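Local coordinates for protein soluble lytic murein transglycosylase (Escherichia coli, PDB 1QTE) that cleaves the glycosidic bonds between N-acetylmuramic acid and N-acetylglucosamine in peptidoglycan, forming a 1,6-anhydro bond in the muramic acid residue, at residues D430-A435 with L445-P450; Q477-N482 with S492-I497; A551-P556 with F581-G586. All coordinates share one frame; numbering follows the deposited sequence. Where two conformers were deposited one is given.

The three contacts lie around the bound ligands, interaction 2 between the other two. Interaction 2 holds Glu478, the predicted active-site residue, and shares the bound N-acetylglucosamine with interaction 3; their centres are about 15 Å apart. Tyr552 OH lies 2.8 Å from Met495 O, a probable hydrogen bond between the two, and Tyr552 CE1 lies 3.4 Å from Glu478 OE2. Interaction 1, centred about 14 Å from interaction 2, supplies Arg448 to the bound D-alanine, and its Asp430 OD2 packs 3.4 Å from Asn482 CA. Interactions 1 and 3 do not touch: their centres lie about 24 Å apart, and their nearest atoms about 11 Å. Sugar and D-alanine thus meet different contacts.

Interaction 1 (D430-A435 with L445-P450); sequences DLSVQA and LEERFP. With DAL (D-alanine), chain Q; SO4 (sulfate ion), chain C.
Ser432 reaches across from its helix to grip the backbone of Glu447: its OG donates to Glu447 O over 2.8 Å. With OG opposite the backbone N (chi1 174°), the hydroxyl points out of its own helix toward the single turn 445-448. It meets the carbonyl well off its axis, at a C=O...donor angle of 116°, and slightly tilted from the carbonyl plane. The same OG lies 3.5 Å from Glu447 CB, a fit that a small side chain allows. Glu447 then turns about the CB-CG bond (chi2 73°), which carries its carboxylate away to a salt bridge with Arg421, a partner it shares with Glu446. One helical position on, Val433 provides the apolar half of the contact. Its CG2 branch rests 3.5 Å from Arg448 O and 3.9 Å from Pro450 CD, crossing the proline at about a right angle; a compact branched residue and a ring suit this close approach of backbones.

Helix 429-438 belongs to the L domain, the all-helical linker of this doughnut-shaped enzyme, and the contact brings it against the turn 445-448 and the Phe449-Pro450 pair after it. Here Arg448 turns away from the helix toward the ligand. Its guanidinium has Phe449 CE2 3.6 Å above the plane, over the centre of one face, while acceptors gather along its edge. NH2 donates almost straight to D-alanine O at 3.0 Å and also to sulfate O4 at 3.1 Å; NH1 donates to sulfate O2 at 3.0 Å and to Trp442 O. The sulfate is probably from the crystallisation liquor; a long, multi-donor arginine suits the D-alanine carboxylate. The D-alanine also bonds Arg476, whose NE is hydrogen-bonded to Arg448 O, the oxygen Val433 CG2 touches, probably helping to place it.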
loop_
_atom_site.group_PDB
_atom_site.type_symbol
_atom_site.label_atom_id
_atom_site.label_comp_id
_atom_site.label_asym_id
_atom_site.label_seq_id
_atom_site.Cartn_x
_atom_site.Cartn_y
_atom_site.Cartn_z
ATOM N N ASP A 430 1.949 15.146 10.251
ATOM C CA ASP A 430 1.991 14.298 9.061
ATOM C C ASP A 430 3.142 14.670 8.128
ATOM O O ASP A 430 3.785 13.795 7.555
ATOM C CB ASP A 430 0.658 14.294 8.310
ATOM C CG ASP A 430 0.034 15.671 8.169
ATOM O OD1 ASP A 430 0.683 16.712 8.436
ATOM O OD2 ASP A 430 -1.150 15.699 7.780
ATOM N N LEU A 431 3.419 15.963 7.998
ATOM C CA LEU A 431 4.521 16.404 7.143
ATOM C C LEU A 431 5.864 15.974 7.712
ATOM O O LEU A 431 6.775 15.632 6.968
ATOM C CB LEU A 431 4.483 17.923 6.924
ATOM C CG LEU A 431 3.200 18.460 6.269
ATOM C CD1 LEU A 431 3.389 19.929 5.875
ATOM C CD2 LEU A 431 2.840 17.630 5.051
ATOM N N SER A 432 5.989 15.992 9.035
ATOM C CA SER A 432 7.230 15.575 9.681
ATOM C C SER A 432 7.499 14.109 9.323
ATOM O O SER A 432 8.588 13.768 8.882
ATOM C CB SER A 432 7.111 15.741 11.199
ATOM O OG SER A 432 8.241 15.221 11.879
ATOM N N VAL A 433 6.481 13.260 9.460
ATOM C CA VAL A 433 6.634 11.836 9.142
ATOM C C VAL A 433 6.925 11.630 7.649
ATOM O O VAL A 433 7.771 10.826 7.278
ATOM C CB VAL A 433 5.368 11.020 9.558
ATOM C CG1 VAL A 433 5.525 9.573 9.150
ATOM C CG2 VAL A 433 5.149 11.106 11.079
ATOM N N GLN A 434 6.256 12.401 6.801
ATOM C CA GLN A 434 6.428 12.306 5.352
ATOM C C GLN A 434 7.864 12.612 4.925
ATOM O O GLN A 434 8.411 11.954 4.038
ATOM C CB GLN A 434 5.453 13.257 4.657
ATOM C CG GLN A 434 5.395 13.130 3.135
ATOM C CD GLN A 434 4.460 14.157 2.518
ATOM O OE1 GLN A 434 3.660 14.771 3.216
ATOM N NE2 GLN A 434 4.549 14.337 1.199
ATOM N N ALA A 435 8.476 13.607 5.563
ATOM C CA ALA A 435 9.849 13.976 5.244
ATOM C C ALA A 435 10.835 12.895 5.717
ATOM O O ALA A 435 11.827 12.622 5.037
ATOM C CB ALA A 435 10.187 15.320 5.854
ATOM N N LEU A 445 14.066 9.115 15.154
ATOM C CA LEU A 445 12.856 8.719 15.862
ATOM C C LEU A 445 11.916 9.797 16.370
ATOM O O LEU A 445 10.698 9.595 16.370
ATOM C CB LEU A 445 13.207 7.763 17.005
ATOM C CG LEU A 445 13.904 6.467 16.564
ATOM C CD1 LEU A 445 14.042 5.531 17.753
ATOM C CD2 LEU A 445 13.107 5.788 15.461
ATOM N N GLU A 446 12.452 10.938 16.795
ATOM C CA GLU A 446 11.574 11.978 17.313
ATOM C C GLU A 446 10.646 12.563 16.254
ATOM O O GLU A 446 9.478 12.839 16.534
ATOM C CB GLU A 446 12.354 13.092 18.023
ATOM C CG GLU A 446 11.414 13.984 18.829
ATOM C CD GLU A 446 12.109 15.051 19.655
ATOM O OE1 GLU A 446 13.285 15.373 19.383
ATOM O OE2 GLU A 446 11.454 15.581 20.577
ATOM N N GLU A 447 11.171 12.751 15.046
ATOM C CA GLU A 447 10.387 13.299 13.943
ATOM C C GLU A 447 9.497 12.226 13.317
ATOM O O GLU A 447 8.445 12.536 12.754
ATOM C CB GLU A 447 11.295 13.919 12.873
ATOM C CG GLU A 447 12.074 15.161 13.318
ATOM C CD GLU A 447 13.226 14.845 14.270
ATOM O OE1 GLU A 447 13.842 13.760 14.153
ATOM O OE2 GLU A 447 13.515 15.690 15.140
ATOM N N ARG A 448 9.918 10.966 13.431
ATOM C CA ARG A 448 9.153 9.846 12.890
ATOM C C ARG A 448 7.943 9.519 13.753
ATOM O O ARG A 448 6.939 9.023 13.249
ATOM C CB ARG A 448 10.020 8.579 12.788
ATOM C CG ARG A 448 11.184 8.640 11.791
ATOM C CD ARG A 448 11.843 7.260 11.615
ATOM N NE ARG A 448 10.886 6.286 11.104
ATOM C CZ ARG A 448 10.848 4.999 11.441
ATOM N NH1 ARG A 448 11.768 4.469 12.241
ATOM N NH2 ARG A 448 9.908 4.222 10.926
ATOM N N PHE A 449 8.045 9.785 15.054
ATOM C CA PHE A 449 6.960 9.473 15.979
ATOM C C PHE A 449 6.588 10.653 16.874
ATOM O O PHE A 449 6.746 10.609 18.104
ATOM C CB PHE A 449 7.352 8.238 16.800
ATOM C CG PHE A 449 7.683 7.041 15.946
ATOM C CD1 PHE A 449 6.661 6.271 15.386
ATOM C CD2 PHE A 449 9.003 6.750 15.606
ATOM C CE1 PHE A 449 6.950 5.244 14.496
ATOM C CE2 PHE A 449 9.303 5.721 14.714
ATOM C CZ PHE A 449 8.271 4.969 14.156
ATOM N N PRO A 450 6.048 11.721 16.264
ATOM C CA PRO A 450 5.654 12.910 17.020
ATOM C C PRO A 450 4.458 12.662 17.934
ATOM O O PRO A 450 3.616 11.805 17.657
ATOM C CB PRO A 450 5.328 13.915 15.919
ATOM C CG PRO A 450 4.804 13.064 14.808
ATOM C CD PRO A 450 5.737 11.868 14.826
HETATM N N DAL Q . 6.482 3.436 6.179
HETATM C CA DAL Q . 7.453 3.639 7.251
HETATM C CB DAL Q . 7.835 2.293 7.867
HETATM C C DAL Q . 6.943 4.587 8.327
HETATM O O DAL Q . 7.790 5.166 9.037
HETATM O OXT DAL Q . 5.712 4.743 8.443
HETATM S S SO4 C . 10.814 0.649 12.833
HETATM O O1 SO4 C . 10.106 -0.161 13.847
HETATM O O2 SO4 C . 11.599 1.715 13.491
HETATM O O3 SO4 C . 11.719 -0.242 12.080
HETATM O O4 SO4 C . 9.852 1.265 11.893
#

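Interaction 2 (Q477-N482 with S492-I497); sequences QESAWN and SGLMQI. With NAG (2-acetamido-2-deoxy-beta-D-glucopyranose), chain B.
The N-acetylglucosamine site of the lysozyme-like catalytic domain is formed where the Glu-Ser pair at the end of helix 468-479 meets the Gly-Leu-Met-Gln turn, two signature motifs of this transglycosylase family. Glu478, the predicted catalytic residue, and Gln496 cross with their carboxylate and amide planes 43° apart. Both chains turn about the CB-CG bond, so each polar end is directed to the sugar while the aliphatic parts pack: Glu478 CB lies 3.7 Å from Gln496 CG. Sugar O4 donates to Glu478 OE1 at 2.7 Å, and sugar N2 to Glu478 O at 3.0 Å. Gln496 OE1 accepts from sugar O3, also at 3.0 Å, while Gln477 NE2 reaches O6. The second carboxylate oxygen, OE2, is hydrogen-bonded to Tyr587.

Glutamine suits its place because its two amide ends do different work. As OE1 serves the sugar, NE2 donates to Gly493 O at 3.0 Å with an N-H...acceptor angle of 176°, in the carbonyl plane and on a lone pair. Gly493 O also takes the backbone N of Gln496, closing a type I turn, so two bonds grip this oxygen; the amide's own rotation is set by NE2 on Gly493 O and OE1 on the sugar. The turn opens with glycine at positive phi, and at its end Gln496 and Ile497 both face Ser492 as a G1 beta bulge.

Beneath the sugar site the two backbones come together at Ser479, a small polar residue that fits between them. Its OG sits between its backbone N and its carbonyl carbon (chi1 64°) and has both Leu494 O, at 2.8 Å, and Ala475 O as possible acceptors for its single proton. Farther from the sugar, Trp481 is hydrogen-bonded through NE1 to Tyr598, while its CE3 meets Leu494 CD2, which lies at the indole edge, 4.1 Å away.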
loop_
_atom_site.group_PDB
_atom_site.type_symbol
_atom_site.label_atom_id
_atom_site.label_comp_id
_atom_site.label_asym_id
_atom_site.label_seq_id
_atom_site.Cartn_x
_atom_site.Cartn_y
_atom_site.Cartn_z
ATOM N N GLN A 477 0.443 4.034 12.778
ATOM C CA GLN A 477 0.491 2.978 11.767
ATOM C C GLN A 477 -0.596 3.170 10.711
ATOM O O GLN A 477 -0.345 3.019 9.516
ATOM C CB GLN A 477 0.325 1.604 12.434
ATOM C CG GLN A 477 0.030 0.440 11.477
ATOM C CD GLN A 477 1.160 0.131 10.511
ATOM O OE1 GLN A 477 2.334 0.401 10.786
ATOM N NE2 GLN A 477 0.808 -0.442 9.366
ATOM N N GLU A 478 -1.799 3.521 11.162
ATOM C CA GLU A 478 -2.927 3.697 10.265
ATOM C C GLU A 478 -2.861 4.863 9.282
ATOM O O GLU A 478 -3.050 4.679 8.079
ATOM C CB GLU A 478 -4.233 3.817 11.071
ATOM C CG GLU A 478 -4.664 2.542 11.813
ATOM C CD GLU A 478 -5.116 1.413 10.882
ATOM O OE1 GLU A 478 -5.041 1.563 9.649
ATOM O OE2 GLU A 478 -5.551 0.358 11.393
ATOM N N SER A 479 -2.547 6.052 9.790
ATOM C CA SER A 479 -2.559 7.257 8.957
ATOM C C SER A 479 -1.280 8.066 8.818
ATOM O O SER A 479 -1.274 9.059 8.084
ATOM C CB SER A 479 -3.610 8.205 9.517
ATOM O OG SER A 479 -3.226 8.620 10.824
ATOM N N ALA A 480 -0.217 7.676 9.515
ATOM C CA ALA A 480 1.026 8.449 9.488
ATOM C C ALA A 480 0.699 9.904 9.891
ATOM O O ALA A 480 1.337 10.856 9.438
ATOM C CB ALA A 480 1.684 8.384 8.111
ATOM N N TRP A 481 -0.313 10.037 10.752
ATOM C CA TRP A 481 -0.802 11.309 11.302
ATOM C C TRP A 481 -1.559 12.287 10.393
ATOM O O TRP A 481 -1.781 13.434 10.776
ATOM C CB TRP A 481 0.311 12.036 12.072
ATOM C CG TRP A 481 0.778 11.272 13.296
ATOM C CD1 TRP A 481 2.051 10.836 13.558
ATOM C CD2 TRP A 481 -0.034 10.819 14.383
ATOM N NE1 TRP A 481 2.074 10.140 14.741
ATOM C CE2 TRP A 481 0.812 10.112 15.271
ATOM C CE3 TRP A 481 -1.396 10.939 14.698
ATOM C CZ2 TRP A 481 0.342 9.526 16.451
ATOM C CZ3 TRP A 481 -1.863 10.358 15.868
ATOM C CH2 TRP A 481 -0.992 9.658 16.732
ATOM N N ASN A 482 -1.956 11.847 9.202
ATOM C CA ASN A 482 -2.727 12.708 8.309
ATOM C C ASN A 482 -4.204 12.455 8.643
ATOM O O ASN A 482 -4.739 11.387 8.337
ATOM C CB ASN A 482 -2.446 12.365 6.839
ATOM C CG ASN A 482 -3.304 13.175 5.877
ATOM O OD1 ASN A 482 -4.167 13.949 6.292
ATOM N ND2 ASN A 482 -3.070 12.994 4.589
ATOM N N SER A 492 -11.210 5.818 6.912
ATOM C CA SER A 492 -10.990 7.253 7.071
ATOM C C SER A 492 -10.277 7.795 8.306
ATOM O O SER A 492 -10.501 7.342 9.433
ATOM C CB SER A 492 -12.331 7.985 6.964
ATOM O OG SER A 492 -12.996 7.691 5.752
ATOM N N GLY A 493 -9.513 8.863 8.076
ATOM C CA GLY A 493 -8.840 9.570 9.154
ATOM C C GLY A 493 -7.699 8.938 9.916
ATOM O O GLY A 493 -7.135 7.922 9.505
ATOM N N LEU A 494 -7.378 9.570 11.046
ATOM C CA LEU A 494 -6.276 9.174 11.914
ATOM C C LEU A 494 -6.207 7.703 12.263
ATOM O O LEU A 494 -5.130 7.119 12.264
ATOM C CB LEU A 494 -6.296 9.991 13.210
ATOM C CG LEU A 494 -6.096 11.506 13.051
ATOM C CD1 LEU A 494 -6.291 12.205 14.404
ATOM C CD2 LEU A 494 -4.715 11.787 12.499
ATOM N N MET A 495 -7.359 7.115 12.575
ATOM C CA MET A 495 -7.406 5.710 12.946
ATOM C C MET A 495 -7.997 4.810 11.857
ATOM O O MET A 495 -8.298 3.638 12.094
ATOM C CB MET A 495 -8.098 5.553 14.309
ATOM C CG MET A 495 -7.373 6.345 15.397
ATOM S SD MET A 495 -7.937 6.140 17.107
ATOM C CE MET A 495 -7.280 4.495 17.465
ATOM N N GLN A 496 -8.124 5.370 10.649
ATOM C CA GLN A 496 -8.612 4.629 9.490
ATOM C C GLN A 496 -9.848 3.793 9.793
ATOM O O GLN A 496 -9.839 2.565 9.690
ATOM C CB GLN A 496 -7.475 3.769 8.935
ATOM C CG GLN A 496 -6.403 4.611 8.226
ATOM C CD GLN A 496 -6.909 5.180 6.912
ATOM O OE1 GLN A 496 -6.927 4.492 5.897
ATOM N NE2 GLN A 496 -7.354 6.431 6.934
ATOM N N ILE A 497 -10.918 4.494 10.146
ATOM C CA ILE A 497 -12.180 3.863 10.501
ATOM C C ILE A 497 -13.083 3.677 9.288
ATOM O O ILE A 497 -13.276 4.602 8.511
ATOM C CB ILE A 497 -12.920 4.716 11.566
ATOM C CG1 ILE A 497 -11.984 4.980 12.759
ATOM C CG2 ILE A 497 -14.184 3.983 12.063
ATOM C CD1 ILE A 497 -12.514 6.009 13.755
HETATM C C1 NAG B . -2.078 1.828 6.019
HETATM C C2 NAG B . -3.526 2.083 5.557
HETATM C C3 NAG B . -4.589 1.551 6.567
HETATM C C4 NAG B . -4.273 0.062 6.889
HETATM C C5 NAG B . -2.756 -0.119 7.294
HETATM C C6 NAG B . -2.462 -1.625 7.320
HETATM C C7 NAG B . -3.891 4.163 4.255
HETATM C C8 NAG B . -4.004 5.683 4.382
HETATM N N2 NAG B . -3.681 3.514 5.397
HETATM O O3 NAG B . -5.905 1.693 6.007
HETATM O O4 NAG B . -5.109 -0.466 7.924
HETATM O O5 NAG B . -1.899 0.428 6.293
HETATM O O6 NAG B . -1.097 -1.839 7.630
HETATM O O7 NAG B . -3.997 3.591 3.168
#

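Interaction 3 (A551-P556 with F581-G586); sequences AYNAGP and FSETRG. With NAG (2-acetamido-2-deoxy-beta-D-glucopyranose), chain B.
The amide of Asn553 is held at its edge by two residues of helix 582-601, Glu583 at the nitrogen and Thr584 at the oxygen. Asn553 belongs to the Ala-Tyr-Asn-Ala-Gly signature that ends helix 545-554, a motif of the lysozyme-like catalytic domain in this family. The amide plane of Asn553 and the Glu583 carboxylate plane stand 67° apart. ND2 sends an N-H to Glu583 OE2 at 3.0 Å, nearly within the amide's own plane, but meets the carboxylate on its anti side and 31° out of its plane. At the other end Thr584 OG1 donates to Asn553 OD1 at 2.8 Å, in the carbonyl plane and with a C=O...donor angle of 155°. One donor and one acceptor used together fix which way round the amide sits, a task suited to asparagine.

The torsions prepare these grips. Asn553 CG lies opposite its backbone N, carrying the amide out toward the neighbouring helix, and Glu583 stretches out fully beyond CG to meet it. Near the start of helix 582-601 the negative charge of Glu583 is probably favoured by the helix end.

Beside the polar pair runs a small apolar seam. Ala554 CB lies 4.2 Å from Thr584 CG2 and approaches Phe581 CD2 obliquely at 4.3 Å; the ring of Phe581 also meets Trp562 edge-to-face. A short methyl suits this close approach of two helices. Gly555 then leaves the helix at positive phi, a turn that a residue without a side chain makes easily, while its N still reaches Ala551 O at 2.7 Å.

The amide lies close to the predicted active-site Glu478. Asn553 ND2 stands 3.8 Å from sugar O4, whereas Glu583 OE2 comes within 3.5 Å of sugar C6.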
loop_
_atom_site.group_PDB
_atom_site.type_symbol
_atom_site.label_atom_id
_atom_site.label_comp_id
_atom_site.label_asym_id
_atom_site.label_seq_id
_atom_site.Cartn_x
_atom_site.Cartn_y
_atom_site.Cartn_z
ATOM N N ALA A 551 -6.915 -7.817 15.825
ATOM C CA ALA A 551 -8.374 -7.685 15.691
ATOM C C ALA A 551 -8.775 -6.361 15.035
ATOM O O ALA A 551 -9.706 -6.315 14.233
ATOM C CB ALA A 551 -9.050 -7.818 17.050
ATOM N N TYR A 552 -8.056 -5.288 15.360
ATOM C CA TYR A 552 -8.349 -3.980 14.783
ATOM C C TYR A 552 -8.120 -4.026 13.272
ATOM O O TYR A 552 -8.903 -3.478 12.500
ATOM C CB TYR A 552 -7.467 -2.899 15.422
ATOM C CG TYR A 552 -7.942 -1.477 15.160
ATOM C CD1 TYR A 552 -7.534 -0.776 14.022
ATOM C CD2 TYR A 552 -8.822 -0.845 16.044
ATOM C CE1 TYR A 552 -7.999 0.521 13.769
ATOM C CE2 TYR A 552 -9.289 0.444 15.805
ATOM C CZ TYR A 552 -8.875 1.124 14.666
ATOM O OH TYR A 552 -9.347 2.394 14.431
ATOM N N ASN A 553 -7.085 -4.747 12.852
ATOM C CA ASN A 553 -6.742 -4.859 11.436
ATOM C C ASN A 553 -7.510 -5.933 10.646
ATOM O O ASN A 553 -8.014 -5.662 9.554
ATOM C CB ASN A 553 -5.227 -5.082 11.294
ATOM C CG ASN A 553 -4.766 -5.150 9.840
ATOM O OD1 ASN A 553 -4.376 -6.206 9.358
ATOM N ND2 ASN A 553 -4.811 -4.015 9.141
ATOM N N ALA A 554 -7.606 -7.137 11.203
ATOM C CA ALA A 554 -8.266 -8.258 10.521
ATOM C C ALA A 554 -9.648 -8.649 11.042
ATOM O O ALA A 554 -10.316 -9.510 10.456
ATOM C CB ALA A 554 -7.345 -9.484 10.543
ATOM N N GLY A 555 -10.066 -8.043 12.146
ATOM C CA GLY A 555 -11.368 -8.371 12.719
ATOM C C GLY A 555 -11.289 -9.440 13.803
ATOM O O GLY A 555 -10.448 -10.349 13.726
ATOM N N PRO A 556 -12.143 -9.348 14.842
ATOM C CA PRO A 556 -12.203 -10.287 15.967
ATOM C C PRO A 556 -12.334 -11.759 15.564
ATOM O O PRO A 556 -11.720 -12.617 16.184
ATOM C CB PRO A 556 -13.443 -9.821 16.738
ATOM C CG PRO A 556 -13.466 -8.357 16.487
ATOM C CD PRO A 556 -13.112 -8.252 15.019
ATOM N N PHE A 581 -1.798 -13.817 7.682
ATOM C CA PHE A 581 -1.994 -12.667 6.796
ATOM C C PHE A 581 -0.745 -11.806 6.933
ATOM O O PHE A 581 -0.448 -11.327 8.028
ATOM C CB PHE A 581 -3.205 -11.823 7.213
ATOM C CG PHE A 581 -4.535 -12.490 6.997
ATOM C CD1 PHE A 581 -4.624 -13.778 6.464
ATOM C CD2 PHE A 581 -5.708 -11.823 7.344
ATOM C CE1 PHE A 581 -5.872 -14.392 6.284
ATOM C CE2 PHE A 581 -6.951 -12.423 7.170
ATOM C CZ PHE A 581 -7.029 -13.715 6.639
ATOM N N SER A 582 -0.007 -11.625 5.842
ATOM C CA SER A 582 1.202 -10.801 5.868
ATOM C C SER A 582 0.922 -9.356 6.305
ATOM O O SER A 582 1.730 -8.767 7.018
ATOM C CB SER A 582 1.901 -10.823 4.505
ATOM O OG SER A 582 1.024 -10.408 3.479
ATOM N N GLU A 583 -0.200 -8.783 5.867
ATOM C CA GLU A 583 -0.555 -7.412 6.255
ATOM C C GLU A 583 -0.729 -7.302 7.772
ATOM O O GLU A 583 -0.184 -6.400 8.403
ATOM C CB GLU A 583 -1.861 -6.951 5.581
ATOM C CG GLU A 583 -2.329 -5.556 6.049
ATOM C CD GLU A 583 -3.711 -5.149 5.519
ATOM O OE1 GLU A 583 -4.133 -5.670 4.462
ATOM O OE2 GLU A 583 -4.376 -4.301 6.161
ATOM N N THR A 584 -1.497 -8.224 8.345
ATOM C CA THR A 584 -1.759 -8.215 9.785
ATOM C C THR A 584 -0.501 -8.519 10.598
ATOM O O THR A 584 -0.281 -7.934 11.658
ATOM C CB THR A 584 -2.889 -9.203 10.150
ATOM O OG1 THR A 584 -4.011 -8.965 9.295
ATOM C CG2 THR A 584 -3.332 -9.005 11.594
ATOM N N ARG A 585 0.323 -9.432 10.098
ATOM C CA ARG A 585 1.564 -9.788 10.781
ATOM C C ARG A 585 2.482 -8.551 10.842
ATOM O O ARG A 585 3.038 -8.233 11.894
ATOM C CB ARG A 585 2.251 -10.952 10.056
ATOM C CG ARG A 585 3.511 -11.478 10.745
ATOM C CD ARG A 585 4.053 -12.724 10.057
ATOM N NE ARG A 585 4.497 -12.483 8.689
ATOM C CZ ARG A 585 3.939 -13.036 7.613
ATOM N NH1 ARG A 585 2.898 -13.846 7.740
ATOM N NH2 ARG A 585 4.420 -12.778 6.404
ATOM N N GLY A 586 2.613 -7.848 9.719
ATOM C CA GLY A 586 3.446 -6.651 9.676
ATOM C C GLY A 586 2.853 -5.528 10.512
ATOM O O GLY A 586 3.576 -4.765 11.171
HETATM C C1 NAG B . -2.078 1.828 6.019
HETATM C C2 NAG B . -3.526 2.083 5.557
HETATM C C3 NAG B . -4.589 1.551 6.567
HETATM C C4 NAG B . -4.273 0.062 6.889
HETATM C C5 NAG B . -2.756 -0.119 7.294
HETATM C C6 NAG B . -2.462 -1.625 7.320
HETATM C C7 NAG B . -3.891 4.163 4.255
HETATM C C8 NAG B . -4.004 5.683 4.382
HETATM N N2 NAG B . -3.681 3.514 5.397
HETATM O O3 NAG B . -5.905 1.693 6.007
HETATM O O4 NAG B . -5.109 -0.466 7.924
HETATM O O5 NAG B . -1.899 0.428 6.293
HETATM O O6 NAG B . -1.097 -1.839 7.630
HETATM O O7 NAG B . -3.997 3.591 3.168
#